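Local coordinates for protein putative methyltransferase (PDB 3LL7) that is a putative methyltransferase whose substrate is not established and which probably uses S-adenosylmethionine as methyl donor, at residues A[107-112]-A[136-141]. Numbering follows the deposited sequence.
With FMT (formic acid), chain D.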
loop_
_atom_site.group_PDB
_atom_site.type_symbol
_atom_site.label_atom_id
_atom_site.label_comp_id
_atom_site.label_asym_id
_atom_site.label_seq_id
_atom_site.Cartn_x
_atom_site.Cartn_y
_atom_site.Cartn_z
ATOM N N ASP A 107 -3.310 -8.404 8.483
ATOM C CA ASP A 107 -2.591 -7.407 9.266
ATOM C C ASP A 107 -2.373 -7.935 10.694
ATOM O O ASP A 107 -1.279 -7.811 11.241
ATOM C CB ASP A 107 -3.346 -6.063 9.255
ATOM C CG ASP A 107 -3.278 -5.356 7.888
ATOM O OD1 ASP A 107 -2.353 -5.640 7.113
ATOM O OD2 ASP A 107 -4.140 -4.504 7.590
ATOM N N PHE A 108 -3.406 -8.530 11.291
ATOM C CA PHE A 108 -3.296 -9.040 12.654
ATOM C C PHE A 108 -2.197 -10.090 12.694
ATOM O O PHE A 108 -1.362 -10.052 13.586
ATOM C CB PHE A 108 -4.602 -9.683 13.116
ATOM C CG PHE A 108 -4.557 -10.228 14.501
ATOM C CD1 PHE A 108 -4.550 -9.368 15.595
ATOM C CD2 PHE A 108 -4.596 -11.611 14.733
ATOM C CE1 PHE A 108 -4.552 -9.867 16.920
ATOM C CE2 PHE A 108 -4.590 -12.120 16.049
ATOM C CZ PHE A 108 -4.562 -11.241 17.143
ATOM N N ILE A 109 -2.177 -10.979 11.703
ATOM C CA ILE A 109 -1.139 -12.026 11.620
ATOM C C ILE A 109 0.270 -11.393 11.527
ATOM O O ILE A 109 1.208 -11.853 12.194
ATOM C CB ILE A 109 -1.399 -12.997 10.428
ATOM C CG1 ILE A 109 -2.734 -13.747 10.621
ATOM C CG2 ILE A 109 -0.250 -14.001 10.245
ATOM C CD1 ILE A 109 -2.732 -14.687 11.770
ATOM N N ALA A 110 0.391 -10.315 10.745
ATOM C CA ALA A 110 1.690 -9.632 10.599
ATOM C C ALA A 110 2.123 -9.032 11.928
ATOM O O ALA A 110 3.297 -9.078 12.258
ATOM C CB ALA A 110 1.654 -8.562 9.514
ATOM N N LEU A 111 1.177 -8.473 12.680
ATOM C CA LEU A 111 1.468 -7.964 14.033
ATOM C C LEU A 111 1.898 -9.075 14.979
ATOM O O LEU A 111 2.822 -8.903 15.779
ATOM C CB LEU A 111 0.269 -7.236 14.636
ATOM C CG LEU A 111 -0.378 -6.080 13.866
ATOM C CD1 LEU A 111 -1.559 -5.583 14.689
ATOM C CD2 LEU A 111 0.606 -4.961 13.564
HETATM N N MSE A 112 1.230 -10.217 14.873
HETATM C CA MSE A 112 1.516 -11.377 15.708
HETATM C C MSE A 112 2.779 -12.152 15.314
HETATM O O MSE A 112 3.188 -13.061 16.040
HETATM C CB MSE A 112 0.303 -12.305 15.694
HETATM C CG MSE A 112 -0.944 -11.716 16.353
HETATM SE SE MSE A 112 -0.730 -11.259 18.217
HETATM C CE MSE A 112 -0.168 -12.964 18.902
ATOM N N PRO A 136 -5.658 -19.362 14.163
ATOM C CA PRO A 136 -4.801 -20.383 14.791
ATOM C C PRO A 136 -4.012 -21.273 13.815
ATOM O O PRO A 136 -2.994 -21.838 14.207
ATOM C CB PRO A 136 -5.785 -21.232 15.608
ATOM C CG PRO A 136 -6.946 -20.362 15.829
ATOM C CD PRO A 136 -7.062 -19.519 14.583
ATOM N N LEU A 137 -4.462 -21.399 12.568
ATOM C CA LEU A 137 -3.712 -22.167 11.564
ATOM C C LEU A 137 -2.535 -21.377 10.979
ATOM O O LEU A 137 -1.669 -21.930 10.280
ATOM C CB LEU A 137 -4.650 -22.620 10.447
ATOM C CG LEU A 137 -5.877 -23.390 10.953
ATOM C CD1 LEU A 137 -6.882 -23.565 9.859
ATOM C CD2 LEU A 137 -5.452 -24.739 11.537
ATOM N N LEU A 138 -2.521 -20.071 11.235
ATOM C CA LEU A 138 -1.518 -19.196 10.641
ATOM C C LEU A 138 -0.471 -18.686 11.624
ATOM O O LEU A 138 0.551 -18.151 11.205
ATOM C CB LEU A 138 -2.191 -18.009 9.948
ATOM C CG LEU A 138 -3.009 -18.340 8.692
ATOM C CD1 LEU A 138 -4.184 -17.366 8.520
ATOM C CD2 LEU A 138 -2.120 -18.401 7.440
ATOM N N LEU A 139 -0.733 -18.828 12.919
ATOM C CA LEU A 139 0.182 -18.304 13.921
ATOM C C LEU A 139 1.298 -19.300 14.185
ATOM O O LEU A 139 1.038 -20.505 14.237
ATOM C CB LEU A 139 -0.533 -18.031 15.239
ATOM C CG LEU A 139 -1.632 -16.975 15.375
ATOM C CD1 LEU A 139 -2.407 -17.309 16.643
ATOM C CD2 LEU A 139 -1.091 -15.586 15.444
ATOM N N ASN A 140 2.521 -18.784 14.369
ATOM C CA ASN A 140 3.670 -19.569 14.825
ATOM C C ASN A 140 3.368 -20.178 16.194
ATOM O O ASN A 140 2.330 -19.876 16.794
ATOM C CB ASN A 140 4.947 -18.699 14.896
ATOM C CG ASN A 140 5.142 -17.816 13.659
ATOM O OD1 ASN A 140 4.598 -18.093 12.584
ATOM N ND2 ASN A 140 5.914 -16.738 13.814
ATOM N N GLU A 141 4.258 -21.036 16.686
ATOM C CA GLU A 141 4.063 -21.648 17.997
ATOM C C GLU A 141 4.238 -20.624 19.125
ATOM O O GLU A 141 5.003 -19.660 18.995
ATOM C CB GLU A 141 5.003 -22.848 18.199
ATOM C CG GLU A 141 4.458 -23.895 19.188
ATOM C CD GLU A 141 5.456 -24.995 19.536
ATOM O OE1 GLU A 141 6.663 -24.701 19.698
ATOM O OE2 GLU A 141 5.026 -26.165 19.669
HETATM C C FMT D . -6.721 -7.337 6.759
HETATM O O1 FMT D . -6.346 -7.585 7.903
HETATM O O2 FMT D . -7.540 -8.029 6.152
HETATM O O HOH W 1 2.862 -15.710 14.509
#
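L139 pushes its CD2 methyl against selenomethionine M112, 3.6 Å from CB and a little farther from CG, the two side chains meeting at a slant. I109 completes the apolar patch from one helical turn earlier. Its CG1 branch lies anti to the carbonyl carbon (chi1 -63°), and the chain turns at chi2 (-67°), which brings CD1 to CB of L138 at 3.8 Å, nearly at right angles to that side chain, and 4.1 Å from CD2 of L139. I109, L138 and L139 suit this seam because their aliphatic carbons pack together without needing polar partners. CG of M112 lies over one face of the F108 ring, 3.6 Å above the plane and offset toward the rim; beyond it the flexible chain is bent at chi2 and chi3. F108, M112 and L139 also touch V145 of strand 144-149. At the more polar margin, a water donates to M112 O and accepts from N140 N, each at 3.1 Å, and K143 also bonds to M112 O. Packing of helix 106-112 against the end of helix 125-138 and the loop leading to strand 144-149 is characteristic of the Rossmann-like alpha/beta fold of class I methyltransferases, to which this domain probably belongs.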